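Local coordinates for protein allantoin racemase (PDB 5LG5) that racemises allantoin, interconverting its two enantiomers, and probably also acts on other 5-monosubstituted hydantoins, at residues Q21-A26 against D200-V206; M1-N7 against G29-L35; A41-E45 against M144-E148. One frame throughout, in Å; residues are numbered along the deposited sequence.

From the N terminus, the chain runs up strand 2-7, back along helix 12-25 and up strand 31-35, and contact 2 closes this first beta-alpha-beta unit. Contact 1 then joins the end of the same helix to the start of helix 201-214, far along the chain. Its first segment lies, in sequence, between the two strands of contact 2, so the two contacts cross. They also touch: Ala22 and Ala26 pack on Ile32. Contact 3 is nested inside the large loop closed by contact 1 and follows contact 2 in series. It joins a loop after strand 40-41 to one after strand 136-141, bridging the two sheet-bearing halves.

Contact 1: Q21-A26 against D200-V206; sequences QARAVA and DGVTAAV
Val25 and Thr203 meet as two branched side chains crossing at about a right angle. The Thr203 methyl CG2 lies 3.6 Å from Val25 CG1, and Thr203 CB is 3.7 Å from Val25 CG2, so both valine branches rest against the threonine. CG2 of Thr203 is anti to its own carbonyl carbon (chi1 54° for OG1), which turns the methyl onto the other helix. There it also reaches the backbone, 3.3 Å from Gln21 O.

One turn on, Val206 fills the hollow between Ala22, Val25 and Ala26. Its CG2 is pressed to Ala22 CB at 3.5 Å. Its CG1 lies over Ala26 CA at 4.0 Å. The small Ala22 side chain leaves room for Val206 CG2. Val202 CG1 also approaches Ala22 CB, at 4.2 Å.

At the N-terminal end of helix 201-214, Asp200 is the N-cap and accepts from Val202 N at OD1, met from above the carboxylate plane. Asp200 OD2 accepts a hydrogen bond from Gly185 N. A water close to both Gln21 OE1 and Asp200 OD2 lies between the two segments. Leu215 of a second subunit packs on Val25 and Thr203.

The segment axes cross at -44° and come within 8.5 Å. This is a close-packed helix pair beside the parallel sheet that includes strand 31-35, in the alpha/beta fold of the Asp/Glu/hydantoin racemases.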
loop_
_atom_site.group_PDB
_atom_site.type_symbol
_atom_site.label_atom_id
_atom_site.label_comp_id
_atom_site.label_asym_id
_atom_site.label_seq_id
_atom_site.Cartn_x
_atom_site.Cartn_y
_atom_site.Cartn_z
ATOM N N GLN E 21 -0.964 14.628 34.757
ATOM C CA GLN E 21 -1.984 13.969 33.956
ATOM C C GLN E 21 -1.883 12.463 34.055
ATOM O O GLN E 21 -2.896 11.766 34.113
ATOM C CB GLN E 21 -1.876 14.403 32.496
ATOM C CG GLN E 21 -2.348 15.821 32.274
ATOM C CD GLN E 21 -3.791 16.009 32.711
ATOM O OE1 GLN E 21 -4.657 15.167 32.439
ATOM N NE2 GLN E 21 -4.060 17.128 33.382
ATOM N N ALA E 22 -0.653 11.963 34.078
ATOM C CA ALA E 22 -0.443 10.528 34.182
ATOM C C ALA E 22 -0.989 10.045 35.515
ATOM O O ALA E 22 -1.683 9.022 35.596
ATOM C CB ALA E 22 1.046 10.196 34.044
ATOM N N ARG E 23 -0.671 10.798 36.563
ATOM C CA ARG E 23 -1.133 10.471 37.907
ATOM C C ARG E 23 -2.650 10.507 38.042
ATOM O O ARG E 23 -3.232 9.731 38.795
ATOM C CB ARG E 23 -0.493 11.400 38.931
ATOM C CG ARG E 23 0.845 10.911 39.421
ATOM C CD ARG E 23 1.333 11.756 40.576
ATOM N NE ARG E 23 1.993 12.954 40.078
ATOM C CZ ARG E 23 3.291 13.020 39.812
ATOM N NH1 ARG E 23 4.060 11.950 40.001
ATOM N NH2 ARG E 23 3.816 14.151 39.355
ATOM N N ALA E 24 -3.287 11.392 37.286
ATOM C CA ALA E 24 -4.734 11.533 37.353
ATOM C C ALA E 24 -5.474 10.270 36.922
ATOM O O ALA E 24 -6.603 10.041 37.353
ATOM C CB ALA E 24 -5.205 12.742 36.539
ATOM N N VAL E 25 -4.872 9.462 36.052
ATOM C CA VAL E 25 -5.577 8.266 35.604
ATOM C C VAL E 25 -4.960 6.990 36.137
ATOM O O VAL E 25 -5.545 5.919 35.995
ATOM C CB VAL E 25 -5.670 8.188 34.070
ATOM C CG1 VAL E 25 -6.345 9.438 33.553
ATOM C CG2 VAL E 25 -4.268 8.031 33.446
ATOM N N ALA E 26 -3.777 7.093 36.734
ATOM C CA ALA E 26 -3.076 5.892 37.199
ATOM C C ALA E 26 -3.913 5.125 38.223
ATOM O O ALA E 26 -4.537 5.715 39.101
ATOM C CB ALA E 26 -1.705 6.246 37.777
ATOM N N ASP E 200 -5.846 11.718 24.815
ATOM C CA ASP E 200 -4.608 12.266 25.334
ATOM C C ASP E 200 -3.624 11.110 25.403
ATOM O O ASP E 200 -3.809 10.185 26.204
ATOM C CB ASP E 200 -4.837 12.851 26.740
ATOM C CG ASP E 200 -3.588 13.513 27.327
ATOM O OD1 ASP E 200 -2.493 13.441 26.723
ATOM O OD2 ASP E 200 -3.696 14.070 28.441
ATOM N N GLY E 201 -2.586 11.170 24.570
ATOM C CA GLY E 201 -1.595 10.110 24.496
ATOM C C GLY E 201 -0.948 9.826 25.836
ATOM O O GLY E 201 -0.562 8.698 26.131
ATOM N N VAL E 202 -0.808 10.853 26.658
ATOM C CA VAL E 202 -0.216 10.634 27.965
ATOM C C VAL E 202 -1.052 9.683 28.828
ATOM O O VAL E 202 -0.532 8.701 29.355
ATOM C CB VAL E 202 -0.003 11.952 28.705
ATOM C CG1 VAL E 202 0.391 11.680 30.160
ATOM C CG2 VAL E 202 1.060 12.768 27.987
ATOM N N THR E 203 -2.340 9.977 28.977
ATOM C CA THR E 203 -3.189 9.155 29.819
ATOM C C THR E 203 -3.504 7.841 29.145
ATOM O O THR E 203 -3.640 6.818 29.805
ATOM C CB THR E 203 -4.480 9.872 30.230
ATOM O OG1 THR E 203 -5.157 10.347 29.055
ATOM C CG2 THR E 203 -4.154 11.042 31.162
ATOM N N ALA E 204 -3.646 7.877 27.824
ATOM C CA ALA E 204 -3.782 6.637 27.075
ATOM C C ALA E 204 -2.607 5.717 27.381
ATOM O O ALA E 204 -2.796 4.557 27.745
ATOM C CB ALA E 204 -3.855 6.921 25.577
ATOM N N ALA E 205 -1.396 6.262 27.274
ATOM C CA ALA E 205 -0.177 5.475 27.464
ATOM C C ALA E 205 -0.095 4.866 28.847
ATOM O O ALA E 205 0.361 3.722 29.005
ATOM C CB ALA E 205 1.062 6.323 27.183
ATOM N N VAL E 206 -0.526 5.633 29.852
ATOM C CA VAL E 206 -0.515 5.122 31.223
ATOM C C VAL E 206 -1.317 3.849 31.327
ATOM O O VAL E 206 -0.851 2.859 31.891
ATOM C CB VAL E 206 -1.067 6.145 32.235
ATOM C CG1 VAL E 206 -1.251 5.499 33.611
ATOM C CG2 VAL E 206 -0.138 7.338 32.316
HETATM O O HOH W 1 -5.394 14.029 30.195
#

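Contact 2: M1-N7 against G29-L35; sequences MRILVVN and GTEIVGL
The side chains of Arg2 and Glu31 run side by side, pointing the same way, with guanidinium and carboxylate planes 77° apart. Glu31 OE1 lies in the guanidinium plane at its edge, and Val33 CG2 is also at the edge, near that plane. Glu31 OE2 approaches obliquely. It is 2.8 Å from Arg2 NH2, a salt bridge whose hydrogen bond is weak and bent (118°). Arg2 CG stands anti to the backbone N (chi1 175°), and with chi2 extended this puts CD beside Val33 CG2 at 3.7 Å. The bend at chi3 swings the guanidinium toward Glu31. Arg2 has a second partner: NH1 hydrogen-bonds Pro67 O. Cutting the side chain back to an alanine here is likely to leave the Glu31 carboxylate without this positive mate and Val33 CG2 less covered.

From this pair onward the strands run parallel in register to Val6 and Leu35. Donors alternate between the two strands. Ile3 N gives to Glu31 O at 2.9 Å, and Val33 N gives to Ile3 O, nearly straight. Further on, Asn7 N reaches Leu35 O.

On the face with Arg2, Leu35 CD1 meets Leu4 CG at 3.7 Å, while Leu4 CD1 reaches Val33 CB. On the other face, Val5 CG2 touches Ile32 CG2 at 3.7 Å. Ile3 CD1 leans on Thr30 CG2 at 4.0 Å. Thr30 OG1 is hydrogen-bonded to Glu210 OE2.

Strand 31-35 is outermost in its four-stranded sheet within the chain. Strand 2-7 pairs on its other edge with parallel strand 70-74. Helix 12-25 makes the crossover and packs on Val5 and Ile32. Helix 201-214 covers Met1 and Ile3.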
loop_
_atom_site.group_PDB
_atom_site.type_symbol
_atom_site.label_atom_id
_atom_site.label_comp_id
_atom_site.label_asym_id
_atom_site.label_seq_id
_atom_site.Cartn_x
_atom_site.Cartn_y
_atom_site.Cartn_z
ATOM N N MET E 1 3.129 -0.824 41.064
ATOM C CA MET E 1 4.052 -0.795 39.941
ATOM C C MET E 1 4.568 0.621 39.779
ATOM O O MET E 1 3.913 1.585 40.194
ATOM C CB MET E 1 3.368 -1.291 38.650
ATOM C CG MET E 1 2.440 -0.278 37.967
ATOM S SD MET E 1 1.735 -0.887 36.417
ATOM C CE MET E 1 0.565 -2.125 37.001
ATOM N N ARG E 2 5.745 0.754 39.181
ATOM C CA ARG E 2 6.296 2.070 38.889
ATOM C C ARG E 2 6.499 2.268 37.392
ATOM O O ARG E 2 7.149 1.455 36.725
ATOM C CB ARG E 2 7.616 2.308 39.634
ATOM C CG ARG E 2 8.271 3.635 39.245
ATOM C CD ARG E 2 9.576 3.880 39.992
ATOM N NE ARG E 2 9.333 4.192 41.398
ATOM C CZ ARG E 2 9.763 3.450 42.412
ATOM N NH1 ARG E 2 10.469 2.348 42.178
ATOM N NH2 ARG E 2 9.479 3.811 43.656
ATOM N N ILE E 3 5.937 3.357 36.876
ATOM C CA ILE E 3 6.069 3.690 35.467
ATOM C C ILE E 3 6.795 5.010 35.327
ATOM O O ILE E 3 6.375 6.013 35.913
ATOM C CB ILE E 3 4.681 3.798 34.776
ATOM C CG1 ILE E 3 3.862 2.519 35.009
ATOM C CG2 ILE E 3 4.817 4.067 33.296
ATOM C CD1 ILE E 3 2.481 2.568 34.376
ATOM N N LEU E 4 7.910 5.000 34.595
ATOM C CA LEU E 4 8.604 6.233 34.236
ATOM C C LEU E 4 7.869 6.861 33.074
ATOM O O LEU E 4 7.501 6.177 32.122
ATOM C CB LEU E 4 10.072 6.004 33.848
ATOM C CG LEU E 4 11.168 5.668 34.870
ATOM C CD1 LEU E 4 10.630 5.136 36.180
ATOM C CD2 LEU E 4 12.218 4.738 34.284
ATOM N N VAL E 5 7.605 8.156 33.200
ATOM C CA VAL E 5 7.008 8.937 32.147
ATOM C C VAL E 5 8.028 9.994 31.770
ATOM O O VAL E 5 8.272 10.921 32.533
ATOM C CB VAL E 5 5.694 9.545 32.627
ATOM C CG1 VAL E 5 5.007 10.303 31.500
ATOM C CG2 VAL E 5 4.797 8.428 33.144
ATOM N N VAL E 6 8.657 9.831 30.609
ATOM C CA VAL E 6 9.816 10.638 30.264
ATOM C C VAL E 6 9.484 11.691 29.225
ATOM O O VAL E 6 9.023 11.389 28.124
ATOM C CB VAL E 6 10.974 9.758 29.762
ATOM C CG1 VAL E 6 12.246 10.572 29.663
ATOM C CG2 VAL E 6 11.182 8.592 30.709
ATOM N N ASN E 7 9.680 12.942 29.603
ATOM C CA ASN E 7 9.515 14.053 28.688
ATOM C C ASN E 7 10.589 13.906 27.615
ATOM O O ASN E 7 11.687 13.412 27.900
ATOM C CB ASN E 7 9.691 15.350 29.472
ATOM C CG ASN E 7 9.302 16.592 28.686
ATOM O OD1 ASN E 7 8.931 16.530 27.509
ATOM N ND2 ASN E 7 9.416 17.742 29.343
ATOM N N GLY E 29 -2.019 1.747 43.282
ATOM C CA GLY E 29 -0.849 0.895 43.282
ATOM C C GLY E 29 0.119 1.261 42.177
ATOM O O GLY E 29 1.219 0.720 42.114
ATOM N N THR E 30 -0.271 2.192 41.313
ATOM C CA THR E 30 0.627 2.646 40.258
ATOM C C THR E 30 1.297 3.954 40.632
ATOM O O THR E 30 0.633 4.967 40.847
ATOM C CB THR E 30 -0.105 2.816 38.920
ATOM O OG1 THR E 30 -0.541 1.534 38.435
ATOM C CG2 THR E 30 0.810 3.459 37.898
ATOM N N GLU E 31 2.620 3.929 40.715
ATOM C CA GLU E 31 3.388 5.133 40.974
ATOM C C GLU E 31 3.904 5.700 39.656
ATOM O O GLU E 31 4.491 4.976 38.846
ATOM C CB GLU E 31 4.557 4.842 41.919
ATOM C CG GLU E 31 5.446 6.053 42.160
ATOM C CD GLU E 31 6.675 5.734 42.993
ATOM O OE1 GLU E 31 7.515 6.643 43.162
ATOM O OE2 GLU E 31 6.802 4.581 43.474
ATOM N N ILE E 32 3.681 6.989 39.444
ATOM C CA ILE E 32 4.198 7.675 38.273
ATOM C C ILE E 32 5.470 8.435 38.624
ATOM O O ILE E 32 5.499 9.221 39.564
ATOM C CB ILE E 32 3.177 8.695 37.722
ATOM C CG1 ILE E 32 1.890 7.993 37.273
ATOM C CG2 ILE E 32 3.785 9.477 36.572
ATOM C CD1 ILE E 32 2.100 6.951 36.166
ATOM N N VAL E 33 6.537 8.192 37.875
ATOM C CA VAL E 33 7.733 9.003 38.037
ATOM C C VAL E 33 8.061 9.767 36.770
ATOM O O VAL E 33 8.448 9.188 35.760
ATOM C CB VAL E 33 8.925 8.156 38.442
ATOM C CG1 VAL E 33 10.146 9.034 38.588
ATOM C CG2 VAL E 33 8.608 7.423 39.743
ATOM N N GLY E 34 7.909 11.080 36.828
ATOM C CA GLY E 34 8.203 11.922 35.684
ATOM C C GLY E 34 9.673 12.256 35.585
ATOM O O GLY E 34 10.271 12.737 36.549
ATOM N N LEU E 35 10.266 11.999 34.422
ATOM C CA LEU E 35 11.689 12.277 34.228
ATOM C C LEU E 35 11.924 13.294 33.123
ATOM O O LEU E 35 11.273 13.258 32.075
ATOM C CB LEU E 35 12.452 10.990 33.924
ATOM C CG LEU E 35 12.391 9.890 34.978
ATOM C CD1 LEU E 35 13.197 8.708 34.503
ATOM C CD2 LEU E 35 12.928 10.419 36.325
#

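Contact 3: A41-E45 against M144-E148; sequences AESVE and MAVLE
Glu45 and Val146 carry the one direct polar link between the two loops. Val146 N donates to Glu45 OE2 at 3.4 Å, a long and weak bond. The same oxygen lies 3.3 Å from the Ala145 methyl CB. Glu45 CG is anti to its carbonyl carbon (chi1 -61°), and the chain runs extended beyond it toward the backbone of Ala145 and Val146. Within the second loop, Glu148 OE1 accepts from Ala145 N at 2.8 Å.

A water ties the loops together more closely. It donates to Glu45 OE2 at 2.5 Å and is 2.6 Å from Ser43 OG. Leu147 N also gives it a weak bond. The water and Val146 N thus share one carboxylate oxygen.

Both loops follow strands. Segment 41-45 comes after strand 40-41 and leads to helix 47-63. Segment 144-148 comes after strand 136-141 and leads to helix 148-151. The first loop adjoins the half of the chain built on the sheet with strand 2-7, and the second belongs to the half built on the sheet with strand 136-141. The contact therefore bridges the two halves of the alpha/beta racemase fold.

Van der Waals contacts accompany the polar ones. Ser43 CB meets Val146 CB at 3.9 Å. The Leu147 methyl CD1 lies against the Glu42 carboxylate, 3.6 Å from Glu42 OE1, the two side chains crossing at about a right angle.

The polar ends look to a third subunit. Glu45 OE1 forms a salt bridge with Lys231 of that subunit, which also hydrogen-bonds Ser43 OG. Glu42 OE2 accepts from the backbone N of Lys232 of the third subunit.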
loop_
_atom_site.group_PDB
_atom_site.type_symbol
_atom_site.label_atom_id
_atom_site.label_comp_id
_atom_site.label_asym_id
_atom_site.label_seq_id
_atom_site.Cartn_x
_atom_site.Cartn_y
_atom_site.Cartn_z
ATOM N N ALA E 41 16.810 19.627 23.530
ATOM C CA ALA E 41 16.167 20.913 23.281
ATOM C C ALA E 41 15.013 21.151 24.266
ATOM O O ALA E 41 14.429 20.199 24.790
ATOM C CB ALA E 41 15.679 20.996 21.837
ATOM N N GLU E 42 14.677 22.413 24.526
ATOM C CA GLU E 42 13.595 22.703 25.474
ATOM C C GLU E 42 12.237 22.335 24.885
ATOM O O GLU E 42 11.249 22.169 25.592
ATOM C CB GLU E 42 13.633 24.173 25.906
ATOM C CG GLU E 42 13.450 25.169 24.769
ATOM C CD GLU E 42 13.466 26.606 25.258
ATOM O OE1 GLU E 42 13.098 26.844 26.425
ATOM O OE2 GLU E 42 13.864 27.492 24.480
ATOM N N SER E 43 12.198 22.250 23.568
ATOM C CA SER E 43 11.044 21.727 22.870
ATOM C C SER E 43 11.555 21.046 21.616
ATOM O O SER E 43 12.516 21.505 20.994
ATOM C CB SER E 43 10.028 22.832 22.560
ATOM O OG SER E 43 10.493 23.675 21.532
ATOM N N VAL E 44 10.924 19.933 21.263
ATOM C CA VAL E 44 11.373 19.144 20.123
ATOM C C VAL E 44 10.561 19.408 18.864
ATOM O O VAL E 44 9.431 18.937 18.741
ATOM C CB VAL E 44 11.309 17.669 20.448
ATOM C CG1 VAL E 44 11.772 16.859 19.242
ATOM C CG2 VAL E 44 12.168 17.388 21.661
ATOM N N GLU E 45 11.141 20.148 17.925
ATOM C CA GLU E 45 10.391 20.582 16.753
ATOM C C GLU E 45 11.171 20.331 15.472
ATOM O O GLU E 45 11.476 21.269 14.731
ATOM C CB GLU E 45 10.070 22.081 16.864
ATOM C CG GLU E 45 9.201 22.443 18.072
ATOM C CD GLU E 45 9.154 23.947 18.325
ATOM O OE1 GLU E 45 10.130 24.648 17.959
ATOM O OE2 GLU E 45 8.130 24.426 18.872
ATOM N N MET E 144 1.044 26.610 16.375
ATOM C CA MET E 144 1.588 27.185 17.596
ATOM C C MET E 144 2.716 26.307 18.105
ATOM O O MET E 144 2.578 25.083 18.137
ATOM C CB MET E 144 0.512 27.265 18.682
ATOM C CG MET E 144 -0.852 27.698 18.194
ATOM S SD MET E 144 -1.371 29.241 18.951
ATOM C CE MET E 144 -0.278 30.391 18.132
ATOM N N ALA E 145 3.832 26.917 18.492
ATOM C CA ALA E 145 4.955 26.156 19.036
ATOM C C ALA E 145 4.579 25.514 20.365
ATOM O O ALA E 145 3.647 25.970 21.040
ATOM C CB ALA E 145 6.190 27.033 19.192
ATOM N N VAL E 146 5.307 24.456 20.731
ATOM C CA VAL E 146 5.057 23.725 21.970
ATOM C C VAL E 146 4.983 24.640 23.199
ATOM O O VAL E 146 4.047 24.541 23.995
ATOM C CB VAL E 146 6.136 22.642 22.213
ATOM C CG1 VAL E 146 5.916 21.965 23.550
ATOM C CG2 VAL E 146 6.128 21.604 21.082
ATOM N N LEU E 147 5.947 25.544 23.342
ATOM C CA LEU E 147 6.008 26.384 24.538
ATOM C C LEU E 147 4.905 27.429 24.559
ATOM O O LEU E 147 4.537 27.932 25.620
ATOM C CB LEU E 147 7.379 27.055 24.662
ATOM C CG LEU E 147 8.586 26.117 24.753
ATOM C CD1 LEU E 147 9.860 26.931 24.801
ATOM C CD2 LEU E 147 8.467 25.234 25.990
ATOM N N GLU E 148 4.357 27.721 23.386
ATOM C CA GLU E 148 3.298 28.714 23.249
ATOM C C GLU E 148 2.009 28.194 23.883
ATOM O O GLU E 148 1.082 28.961 24.146
ATOM C CB GLU E 148 3.087 29.032 21.763
ATOM C CG GLU E 148 3.400 30.468 21.339
ATOM C CD GLU E 148 3.463 30.626 19.814
ATOM O OE1 GLU E 148 3.656 29.606 19.107
ATOM O OE2 GLU E 148 3.314 31.766 19.317
HETATM O O HOH W 2 8.650 25.414 21.154
#